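Local coordinates for protein alpha,alpha-trehalose-phosphate synthase (UDP-forming) (Burkholderia xenovorans, PDB 5HXA) that acts as a family 20 glycosyltransferase, built on the two-domain GT-B fold and present here as a pair of subunits, at residues Trp94-Tyr99 with Pro169-Thr174; Pro177-Val182 with Val203-Arg208; Asn90-Pro95 with Asp102-Asp107; His141-Ala146 with Lys183-Tyr188. All coordinates share one frame; numbering follows the deposited sequence. Where two conformers were deposited one is given.

Contact 1: Trp94-Tyr99 with Pro169-Thr174; sequences WPTFHY and PEVLRT
T96 and T174 meet across a buried contact that has no direct hydrogen bond; a single water joins their hydroxyls instead. The water lies 2.7 Å from T96 OG1 and donates to T174 OG1 at 2.8 Å. The two threonine side chains pass each other pointing opposite ways, bringing T96 CG2 to 3.8 Å from T174 OG1. Each hydroxyl also reaches a backbone carbonyl earlier in its own part of the chain. T174 OG1 stands between its backbone N and carbonyl carbon (chi1 65°), which lets it donate to V171 O at 2.7 Å, almost in line with that carbonyl, while T96 OG1 is bonded to T92 O one turn earlier in helix 78-97. That helix ends here in a Schellman motif within the N-terminal, Rossmann-like domain of the GT-B fold: Y99, with positive phi, is the C-prime residue, its N bonded to T96 O and R100 N to P95 O. V171 meets this helix end with both methyls. CG1, anti to the backbone N (chi1 171°), lies 3.6 Å from T96 O; CG2 approaches the Y99 ring obliquely, 4.0 Å from Y99 CE2, the Y99 side chain lying roughly perpendicular to that of V171. The Y99 hydroxyl bonds V168 N, and R370 makes a cation-pi contact with the ring. Alongside, F97 and L172 run in the same direction, F97 CE1 4.0 Å from L172 CD1, and F166 meets the F97 ring edge-to-face. On the subunit side, R370 of the second subunit forms a salt bridge with E170 OE1.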
# COMPACT_ATOMS: atom_id res chain seq x y z
N TRP A 94 -0.41 -0.64 13.35
CA TRP A 94 0.10 -1.94 12.91
C TRP A 94 -0.32 -2.29 11.48
O TRP A 94 0.57 -2.57 10.66
CB TRP A 94 -0.31 -3.05 13.89
CG TRP A 94 0.10 -4.41 13.38
CD1 TRP A 94 -0.58 -5.22 12.48
CD2 TRP A 94 1.31 -5.11 13.70
NE1 TRP A 94 0.14 -6.37 12.25
CE2 TRP A 94 1.29 -6.33 12.99
CE3 TRP A 94 2.39 -4.82 14.54
CZ2 TRP A 94 2.33 -7.26 13.08
CZ3 TRP A 94 3.42 -5.75 14.63
CH2 TRP A 94 3.38 -6.95 13.91
N PRO A 95 -1.61 -2.29 11.11
CA PRO A 95 -1.93 -2.64 9.71
C PRO A 95 -1.36 -1.67 8.69
O PRO A 95 -0.85 -2.11 7.65
CB PRO A 95 -3.47 -2.66 9.69
CG PRO A 95 -3.89 -1.86 10.87
CD PRO A 95 -2.82 -2.08 11.92
N THR A 96 -1.41 -0.37 8.95
CA THR A 96 -0.88 0.60 7.98
C THR A 96 0.64 0.47 7.82
O THR A 96 1.15 0.52 6.69
CB THR A 96 -1.25 2.02 8.40
OG1 THR A 96 -2.67 2.12 8.49
CG2 THR A 96 -0.77 3.03 7.36
N PHE A 97 1.38 0.34 8.92
CA PHE A 97 2.83 0.22 8.79
C PHE A 97 3.22 -1.08 8.09
O PHE A 97 4.34 -1.17 7.57
CB PHE A 97 3.52 0.27 10.17
CG PHE A 97 3.68 1.66 10.74
CD1 PHE A 97 2.75 2.67 10.47
CD2 PHE A 97 4.76 1.96 11.57
CE1 PHE A 97 2.89 3.94 11.02
CE2 PHE A 97 4.92 3.23 12.12
CZ PHE A 97 3.99 4.22 11.84
N HIS A 98 2.35 -2.09 8.08
CA HIS A 98 2.55 -3.31 7.29
C HIS A 98 1.88 -3.24 5.92
O HIS A 98 1.60 -4.28 5.31
CB HIS A 98 2.08 -4.54 8.08
CG HIS A 98 2.98 -4.87 9.23
ND1 HIS A 98 2.84 -4.30 10.48
CD2 HIS A 98 4.07 -5.68 9.31
CE1 HIS A 98 3.79 -4.76 11.28
NE2 HIS A 98 4.55 -5.60 10.60
N TYR A 99 1.63 -2.03 5.42
CA TYR A 99 1.13 -1.81 4.05
C TYR A 99 -0.23 -2.45 3.83
O TYR A 99 -0.55 -2.91 2.73
CB TYR A 99 2.16 -2.30 3.02
CG TYR A 99 3.34 -1.36 2.90
CD1 TYR A 99 4.33 -1.31 3.88
CD2 TYR A 99 3.46 -0.49 1.81
CE1 TYR A 99 5.41 -0.43 3.78
CE2 TYR A 99 4.53 0.39 1.70
CZ TYR A 99 5.51 0.41 2.69
OH TYR A 99 6.57 1.29 2.58
N PRO A 169 5.76 7.69 2.40
CA PRO A 169 4.77 8.77 2.61
C PRO A 169 3.39 8.52 2.01
O PRO A 169 2.40 8.84 2.66
CB PRO A 169 5.46 9.98 1.96
CG PRO A 169 6.93 9.73 2.23
CD PRO A 169 7.09 8.23 2.04
N GLU A 170 3.29 7.99 0.78
CA GLU A 170 1.97 7.77 0.19
C GLU A 170 1.09 6.88 1.07
O GLU A 170 -0.14 6.99 1.01
CB GLU A 170 2.09 7.13 -1.20
CG GLU A 170 2.50 8.11 -2.31
CD GLU A 170 1.47 9.19 -2.56
OE1 GLU A 170 0.26 9.01 -2.24
OE2 GLU A 170 1.86 10.23 -3.12
N VAL A 171 1.70 5.99 1.85
CA VAL A 171 0.97 5.08 2.72
C VAL A 171 0.81 5.66 4.11
O VAL A 171 -0.28 5.60 4.68
CB VAL A 171 1.67 3.71 2.76
CG1 VAL A 171 1.06 2.78 3.83
CG2 VAL A 171 1.61 3.04 1.38
N LEU A 172 1.89 6.24 4.66
CA LEU A 172 1.83 6.89 5.96
C LEU A 172 0.73 7.95 6.02
O LEU A 172 0.06 8.09 7.05
CB LEU A 172 3.18 7.54 6.28
CG LEU A 172 3.26 8.25 7.64
CD1 LEU A 172 3.33 7.21 8.74
CD2 LEU A 172 4.45 9.19 7.70
N ARG A 173 0.56 8.72 4.94
CA ARG A 173 -0.38 9.84 5.01
C ARG A 173 -1.83 9.39 5.07
O ARG A 173 -2.71 10.24 5.30
CB ARG A 173 -0.16 10.80 3.83
CG ARG A 173 -0.51 10.26 2.43
CD ARG A 173 0.06 11.20 1.34
NE ARG A 173 -0.42 10.91 -0.01
CZ ARG A 173 -1.41 11.57 -0.61
NH1 ARG A 173 -2.02 12.57 0.02
NH2 ARG A 173 -1.79 11.23 -1.83
N THR A 174 -2.12 8.10 4.91
CA THR A 174 -3.48 7.63 5.11
C THR A 174 -3.86 7.61 6.59
O THR A 174 -5.05 7.60 6.91
CB THR A 174 -3.70 6.23 4.49
OG1 THR A 174 -2.89 5.25 5.16
CG2 THR A 174 -3.36 6.25 2.99
O HOH W 1 -4.18 4.11 7.43

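Contact 2: Pro177-Val182 with Val203-Arg208; sequences PHEELV and VDFIER
The F205 ring is met by V182 over one face and by H178 and E179 around its rim. V182 CG2 makes an off-centre CH-pi contact, 4.2 Å from the F205 ring centroid. E179 CG comes to the ring edge, near the plane, at 4.2 Å from F205 CZ. H178 and F205 meet rim to rim, neither over the other's face, with planes at 88°; F205 CE1 lies at the imidazole edge, near its plane, 3.5 Å from H178 CD2. The contact joins helices 178-185 and 196-208, which precede and follow the parallel strand 190-193 in the Rossmann-like N-terminal domain. The axes of helix segments 178-182 and 203-208 pass 11.6 Å apart at a signed angle of -106°, a wide separation bridged by the phenyl ring. F205 spans it because its CG is anti to the backbone N (chi1 177°), which carries the ring out toward helix 178-185. The imidazole is fixed at its other side by H178 ND1, hydrogen-bonded to I175 O, leaving the carbon CD2 to meet the phenyl rim. L172 and P169 of the short helix 169-172 also pack on F205, and the H211 ring lies at a small angle to it. D204 and R208 form salt bridges with R208 and D204 of the second subunit. Next to the ring, V182 CG1 does double duty, touching F205 CD2 at 3.7 Å and I206 CG1 at 3.9 Å.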
# COMPACT_ATOMS: atom_id res chain seq x y z
N PRO A 177 -3.77 11.46 11.74
CA PRO A 177 -2.83 12.35 12.45
C PRO A 177 -1.35 12.13 12.15
O PRO A 177 -0.50 12.42 13.00
CB PRO A 177 -3.12 12.05 13.92
CG PRO A 177 -3.49 10.59 13.91
CD PRO A 177 -4.28 10.40 12.63
N HIS A 178 -1.01 11.64 10.95
CA HIS A 178 0.38 11.28 10.66
C HIS A 178 1.33 12.46 10.84
O HIS A 178 2.47 12.27 11.27
CB HIS A 178 0.51 10.70 9.25
CG HIS A 178 0.20 11.69 8.16
ND1 HIS A 178 -1.09 11.94 7.74
CD2 HIS A 178 1.01 12.47 7.42
CE1 HIS A 178 -1.06 12.85 6.78
NE2 HIS A 178 0.20 13.19 6.57
N GLU A 179 0.90 13.68 10.50
CA GLU A 179 1.82 14.81 10.62
C GLU A 179 2.21 15.08 12.07
O GLU A 179 3.38 15.35 12.37
CB GLU A 179 1.21 16.06 9.98
CG GLU A 179 0.86 15.84 8.53
CD GLU A 179 0.92 17.10 7.71
OE1 GLU A 179 1.55 17.08 6.63
OE2 GLU A 179 0.34 18.11 8.16
N GLU A 180 1.24 15.00 12.98
CA GLU A 180 1.54 15.21 14.40
C GLU A 180 2.47 14.12 14.93
O GLU A 180 3.35 14.39 15.77
CB GLU A 180 0.22 15.24 15.18
CG GLU A 180 0.35 15.41 16.67
CD GLU A 180 -0.99 15.67 17.34
OE1 GLU A 180 -1.95 14.91 17.08
OE2 GLU A 180 -1.07 16.65 18.11
N LEU A 181 2.32 12.89 14.43
CA LEU A 181 3.15 11.78 14.88
C LEU A 181 4.60 11.96 14.44
O LEU A 181 5.52 11.73 15.23
CB LEU A 181 2.59 10.47 14.34
CG LEU A 181 1.27 9.99 15.00
CD1 LEU A 181 0.67 8.81 14.22
CD2 LEU A 181 1.46 9.64 16.48
N VAL A 182 4.83 12.33 13.18
CA VAL A 182 6.22 12.52 12.74
C VAL A 182 6.87 13.67 13.48
O VAL A 182 8.03 13.58 13.91
CB VAL A 182 6.29 12.72 11.21
CG1 VAL A 182 7.72 13.10 10.80
CG2 VAL A 182 5.82 11.44 10.49
N VAL A 203 12.86 9.86 6.31
CA VAL A 203 13.51 11.09 5.85
C VAL A 203 12.78 11.65 4.63
O VAL A 203 12.64 12.88 4.49
CB VAL A 203 14.99 10.81 5.56
CG1 VAL A 203 15.63 12.01 4.88
CG2 VAL A 203 15.73 10.46 6.87
N ASP A 204 12.28 10.78 3.75
CA ASP A 204 11.49 11.25 2.61
C ASP A 204 10.28 12.05 3.06
O ASP A 204 9.94 13.08 2.45
CB ASP A 204 11.03 10.08 1.74
CG ASP A 204 12.10 9.59 0.77
OD1 ASP A 204 13.14 10.26 0.61
OD2 ASP A 204 11.88 8.52 0.16
N PHE A 205 9.58 11.59 4.09
CA PHE A 205 8.40 12.33 4.54
C PHE A 205 8.81 13.73 4.97
O PHE A 205 8.17 14.72 4.59
CB PHE A 205 7.69 11.61 5.69
CG PHE A 205 6.51 12.38 6.20
CD1 PHE A 205 5.26 12.25 5.61
CD2 PHE A 205 6.67 13.32 7.23
CE1 PHE A 205 4.18 13.01 6.05
CE2 PHE A 205 5.60 14.07 7.67
CZ PHE A 205 4.35 13.91 7.09
N ILE A 206 9.88 13.81 5.75
CA ILE A 206 10.31 15.08 6.32
C ILE A 206 10.76 16.03 5.21
O ILE A 206 10.36 17.20 5.19
CB ILE A 206 11.42 14.82 7.36
CG1 ILE A 206 10.78 14.23 8.62
CG2 ILE A 206 12.25 16.08 7.66
CD1 ILE A 206 11.75 13.76 9.63
N GLU A 207 11.58 15.54 4.28
CA GLU A 207 12.10 16.41 3.23
C GLU A 207 11.00 16.82 2.26
O GLU A 207 10.89 17.99 1.89
CB GLU A 207 13.25 15.73 2.49
CG GLU A 207 14.50 15.54 3.33
CD GLU A 207 15.65 14.95 2.53
OE1 GLU A 207 16.81 15.27 2.82
OE2 GLU A 207 15.39 14.16 1.60
N ARG A 208 10.19 15.85 1.81
CA ARG A 208 9.22 16.16 0.77
C ARG A 208 8.04 16.96 1.32
O ARG A 208 7.41 17.71 0.56
CB ARG A 208 8.76 14.87 0.09
CG ARG A 208 9.95 14.23 -0.61
CD ARG A 208 9.70 12.89 -1.30
NE ARG A 208 10.84 12.61 -2.17
CZ ARG A 208 11.01 11.52 -2.92
NH1 ARG A 208 10.10 10.56 -2.90
NH2 ARG A 208 12.09 11.40 -3.68

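Contact 3: Asn90-Pro95 with Asp102-Asp107; sequences NATLWP and DLSRYD
A91 O accepts R105 N in a nearly straight hydrogen bond (3.1 Å, N-H...O angle 164°), tying the loop to helix 78-97 just before its kink. P95 has no N-H to give to the preceding turn, and the helix widens to a pi-type turn at 90-93, so A91 O is available to the loop. A water donates to the same A91 O at 2.7 Å and also to L103 O, bridging the two carbonyls. T92 OG1 donates to R105 O at 2.5 Å, a very short distance to be taken with caution, and accepts a second water at 2.8 Å. That water in turn accepts D107 N at 3.0 Å. S104 OG lies 3.2 Å from T92 O, but its single proton has another acceptor within reach. R105 bends back on its own loop, NH1 donating to D102 O and S104 O from above both carbonyl planes. P95 adds apolar packing, its CG lying 3.8 Å from S104 CA and its CB against L103 CB. At the far end, D107 caps helix 108-126 through OD2, bonded to E110 N. A91 O, T92 OG1 and two waters thus satisfy R105 N, R105 O, L103 O and D107 N, which is consistent with a loop path held in good part by polar groups beside a proline kink.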
# COMPACT_ATOMS: atom_id res chain seq x y z
N ASN A 90 -2.75 -1.08 17.61
CA ASN A 90 -2.89 -2.34 16.90
C ASN A 90 -3.94 -2.34 15.80
O ASN A 90 -3.85 -3.15 14.88
CB ASN A 90 -3.16 -3.47 17.90
CG ASN A 90 -1.92 -3.82 18.69
OD1 ASN A 90 -0.81 -3.53 18.24
ND2 ASN A 90 -2.08 -4.41 19.86
N ALA A 91 -4.93 -1.44 15.85
CA ALA A 91 -5.93 -1.39 14.80
C ALA A 91 -5.69 -0.27 13.79
O ALA A 91 -6.34 -0.25 12.75
CB ALA A 91 -7.34 -1.24 15.40
N THR A 92 -4.77 0.66 14.07
CA THR A 92 -4.43 1.71 13.11
C THR A 92 -2.98 1.62 12.67
O THR A 92 -2.72 1.42 11.48
CB THR A 92 -4.71 3.11 13.69
OG1 THR A 92 -6.07 3.17 14.15
CG2 THR A 92 -4.48 4.20 12.63
N LEU A 93 -2.02 1.74 13.60
CA LEU A 93 -0.62 1.79 13.20
C LEU A 93 -0.14 0.46 12.64
O LEU A 93 0.48 0.41 11.57
CB LEU A 93 0.26 2.21 14.39
CG LEU A 93 0.04 3.62 14.95
CD1 LEU A 93 0.98 3.91 16.13
CD2 LEU A 93 0.21 4.68 13.85
N TRP A 94 -0.41 -0.64 13.35
CA TRP A 94 0.10 -1.94 12.91
C TRP A 94 -0.32 -2.29 11.48
O TRP A 94 0.57 -2.57 10.66
CB TRP A 94 -0.31 -3.05 13.89
CG TRP A 94 0.10 -4.41 13.38
CD1 TRP A 94 -0.58 -5.22 12.48
CD2 TRP A 94 1.31 -5.11 13.70
NE1 TRP A 94 0.14 -6.37 12.25
CE2 TRP A 94 1.29 -6.33 12.99
CE3 TRP A 94 2.39 -4.82 14.54
CZ2 TRP A 94 2.33 -7.26 13.08
CZ3 TRP A 94 3.42 -5.75 14.63
CH2 TRP A 94 3.38 -6.95 13.91
N PRO A 95 -1.61 -2.29 11.11
CA PRO A 95 -1.93 -2.64 9.71
C PRO A 95 -1.36 -1.67 8.69
O PRO A 95 -0.85 -2.11 7.65
CB PRO A 95 -3.47 -2.66 9.69
CG PRO A 95 -3.89 -1.86 10.87
CD PRO A 95 -2.82 -2.08 11.92
N ASP A 102 -5.97 -0.83 4.09
CA ASP A 102 -7.35 -1.29 3.89
C ASP A 102 -7.90 -2.01 5.12
O ASP A 102 -9.12 -2.08 5.28
CB ASP A 102 -7.43 -2.23 2.68
CG ASP A 102 -6.61 -3.49 2.87
OD1 ASP A 102 -5.36 -3.37 2.93
OD2 ASP A 102 -7.20 -4.60 2.96
N LEU A 103 -7.03 -2.54 5.97
CA LEU A 103 -7.45 -3.17 7.22
C LEU A 103 -7.43 -2.21 8.40
O LEU A 103 -7.89 -2.58 9.49
CB LEU A 103 -6.55 -4.37 7.53
CG LEU A 103 -6.60 -5.51 6.51
CD1 LEU A 103 -5.59 -6.61 6.87
CD2 LEU A 103 -8.02 -6.08 6.40
N SER A 104 -6.90 -1.00 8.22
CA SER A 104 -6.79 -0.02 9.28
C SER A 104 -8.14 0.65 9.54
O SER A 104 -8.97 0.80 8.64
CB SER A 104 -5.75 1.04 8.90
OG SER A 104 -5.51 1.97 9.95
N ARG A 105 -8.35 1.05 10.78
CA ARG A 105 -9.51 1.84 11.15
C ARG A 105 -9.03 2.96 12.06
O ARG A 105 -8.21 2.72 12.95
CB ARG A 105 -10.58 0.99 11.85
CG ARG A 105 -11.16 -0.13 10.99
CD ARG A 105 -11.94 0.39 9.78
NE ARG A 105 -12.56 -0.69 9.01
CZ ARG A 105 -11.94 -1.37 8.04
NH1 ARG A 105 -10.69 -1.08 7.71
NH2 ARG A 105 -12.58 -2.34 7.40
N TYR A 106 -9.53 4.17 11.84
CA TYR A 106 -9.11 5.31 12.63
C TYR A 106 -10.28 5.80 13.47
O TYR A 106 -11.40 5.93 12.97
CB TYR A 106 -8.58 6.45 11.76
CG TYR A 106 -8.24 7.67 12.60
CD1 TYR A 106 -7.16 7.65 13.48
CD2 TYR A 106 -9.02 8.82 12.54
CE1 TYR A 106 -6.86 8.74 14.27
CE2 TYR A 106 -8.72 9.92 13.32
CZ TYR A 106 -7.64 9.88 14.18
OH TYR A 106 -7.34 10.96 14.97
N ASP A 107 -10.01 6.08 14.74
CA ASP A 107 -11.02 6.62 15.63
C ASP A 107 -10.39 7.69 16.50
O ASP A 107 -9.36 7.45 17.15
CB ASP A 107 -11.64 5.52 16.49
CG ASP A 107 -12.75 6.04 17.39
OD1 ASP A 107 -13.89 6.19 16.91
OD2 ASP A 107 -12.47 6.33 18.57
O HOH W 2 -7.95 -2.32 12.13
O HOH W 3 -7.75 4.47 15.98

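Contact 4: His141-Ala146 with Lys183-Tyr188; sequences HLLPFA and KAMCSY
A146 sets its methyl squarely on the Y188 ring, CB 3.3 Å from the centroid of that ring and only 9° off the normal, a tight CH-pi contact. The ring is steered there with CG beside the backbone N of Y188 (chi1 -72°), and its hydroxyl holds the far end: Y188 OH donates to L142 O at 2.8 Å, with a C=O...donor angle of 158°. F145 N reaches the same L142 O from the opposite face of the carbonyl, closing a type I turn, so two donors grip this oxygen. At the ring edge, L143 O lies 3.4 Å from Y188 CE2. S187 CB packs on the A146 backbone beside it. The other half is looser and built from lighter touches: P144 CB to A184 CB at 4.0 Å, and L143 CD2 to M185 SD at 3.9 Å, these last two side chains lying alongside each other. Between the halves sits a single water, donating to L143 O at 2.8 Å and to A184 O at 2.7 Å; it serves two backbone carbonyls within a contact whose touching residues are all buried. Segment 141-146 follows strand 134-138 and opens helix 145-151, whereas 183-188 closes helix 178-185 ahead of strand 190-193. The start of one beta-alpha-beta crossover is therefore packed on the end of the next, an arrangement of the Rossmann-like N-terminal domain in GT-B enzymes.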
# COMPACT_ATOMS: atom_id res chain seq x y z
N HIS A 141 3.93 1.64 19.71
CA HIS A 141 3.02 2.10 20.76
C HIS A 141 3.44 3.45 21.34
O HIS A 141 2.61 4.14 21.94
CB HIS A 141 2.93 1.08 21.89
CG HIS A 141 2.88 -0.35 21.43
ND1 HIS A 141 4.01 -1.05 21.06
CD2 HIS A 141 1.85 -1.21 21.30
CE1 HIS A 141 3.67 -2.28 20.72
NE2 HIS A 141 2.36 -2.40 20.85
N LEU A 142 4.72 3.83 21.19
CA LEU A 142 5.33 4.91 21.95
C LEU A 142 5.92 5.99 21.04
O LEU A 142 6.86 6.69 21.43
CB LEU A 142 6.40 4.33 22.88
CG LEU A 142 5.84 3.32 23.90
CD1 LEU A 142 6.94 2.55 24.63
CD2 LEU A 142 4.94 4.04 24.91
N LEU A 143 5.39 6.15 19.83
CA LEU A 143 5.86 7.21 18.94
C LEU A 143 5.92 8.59 19.59
O LEU A 143 6.92 9.30 19.37
CB LEU A 143 4.99 7.27 17.67
CG LEU A 143 5.00 6.04 16.77
CD1 LEU A 143 4.02 6.22 15.62
CD2 LEU A 143 6.41 5.77 16.25
N PRO A 144 4.93 9.06 20.35
CA PRO A 144 5.01 10.42 20.90
C PRO A 144 5.63 10.52 22.29
O PRO A 144 5.57 11.61 22.87
CB PRO A 144 3.53 10.84 20.94
CG PRO A 144 2.79 9.58 21.18
CD PRO A 144 3.60 8.45 20.58
N PHE A 145 6.25 9.45 22.79
CA PHE A 145 6.70 9.41 24.18
C PHE A 145 7.80 10.44 24.44
O PHE A 145 7.83 11.08 25.50
CB PHE A 145 7.19 8.00 24.51
CG PHE A 145 7.39 7.75 25.98
CD1 PHE A 145 6.31 7.55 26.82
CD2 PHE A 145 8.67 7.72 26.51
CE1 PHE A 145 6.50 7.33 28.19
CE2 PHE A 145 8.87 7.50 27.87
CZ PHE A 145 7.79 7.30 28.71
N ALA A 146 8.74 10.62 23.50
CA ALA A 146 9.79 11.61 23.72
C ALA A 146 9.22 13.02 23.77
O ALA A 146 9.68 13.86 24.55
CB ALA A 146 10.88 11.51 22.65
N LYS A 183 6.14 14.78 13.65
CA LYS A 183 6.66 15.89 14.44
C LYS A 183 7.08 15.42 15.83
O LYS A 183 8.19 15.70 16.29
CB LYS A 183 5.62 17.01 14.55
CG LYS A 183 6.08 18.14 15.50
CD LYS A 183 5.12 19.33 15.46
CE LYS A 183 5.58 20.44 16.42
NZ LYS A 183 4.79 21.69 16.21
N ALA A 184 6.20 14.67 16.50
CA ALA A 184 6.52 14.18 17.84
C ALA A 184 7.74 13.27 17.82
O ALA A 184 8.56 13.30 18.75
CB ALA A 184 5.32 13.46 18.45
N MET A 185 7.88 12.44 16.78
CA MET A 185 9.04 11.55 16.72
C MET A 185 10.36 12.32 16.71
O MET A 185 11.38 11.79 17.15
CB MET A 185 8.96 10.66 15.48
CG MET A 185 7.90 9.54 15.59
SD MET A 185 7.69 8.68 14.02
CE MET A 185 9.13 7.59 13.99
N CYS A 186 10.37 13.55 16.19
CA CYS A 186 11.62 14.31 16.15
C CYS A 186 12.00 14.93 17.49
O CYS A 186 13.02 15.64 17.57
CB CYS A 186 11.54 15.37 15.05
SG CYS A 186 11.47 14.62 13.37
N SER A 187 11.22 14.69 18.55
CA SER A 187 11.68 14.99 19.90
C SER A 187 12.71 13.99 20.39
O SER A 187 13.41 14.27 21.37
CB SER A 187 10.50 15.02 20.88
OG SER A 187 9.71 16.18 20.65
N TYR A 188 12.81 12.82 19.75
CA TYR A 188 13.89 11.89 20.02
C TYR A 188 15.22 12.43 19.50
O TYR A 188 15.27 13.06 18.44
CB TYR A 188 13.61 10.53 19.36
CG TYR A 188 12.50 9.71 20.03
CD1 TYR A 188 12.75 9.03 21.22
CD2 TYR A 188 11.24 9.60 19.45
CE1 TYR A 188 11.75 8.28 21.85
CE2 TYR A 188 10.23 8.84 20.07
CZ TYR A 188 10.49 8.20 21.26
OH TYR A 188 9.50 7.47 21.88
O HOH W 4 8.06 11.48 20.63

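In the fold
All four contacts lie in the N-terminal Rossmann-like domain, among helices serving its large mixed sheet. Contacts 1 and 3 share W94 and P95 on helix 78-97, their centres about 9 Å apart. Contacts 2 and 4 share helix 178-185, about 12 Å apart centre to centre, and the centre of contact 1 sits about 12 Å from that of contact 2, touching it through L172 and F205. Along the chain, contact 3 closes first; the segments of contact 4 alternate with those of contacts 1 and 2, interlocking successive helices. L143 of contact 4 packs on L93 of contact 3. Contacts 1, 2 and 3 also touch the second subunit, so this part of the domain lies at the subunit interface.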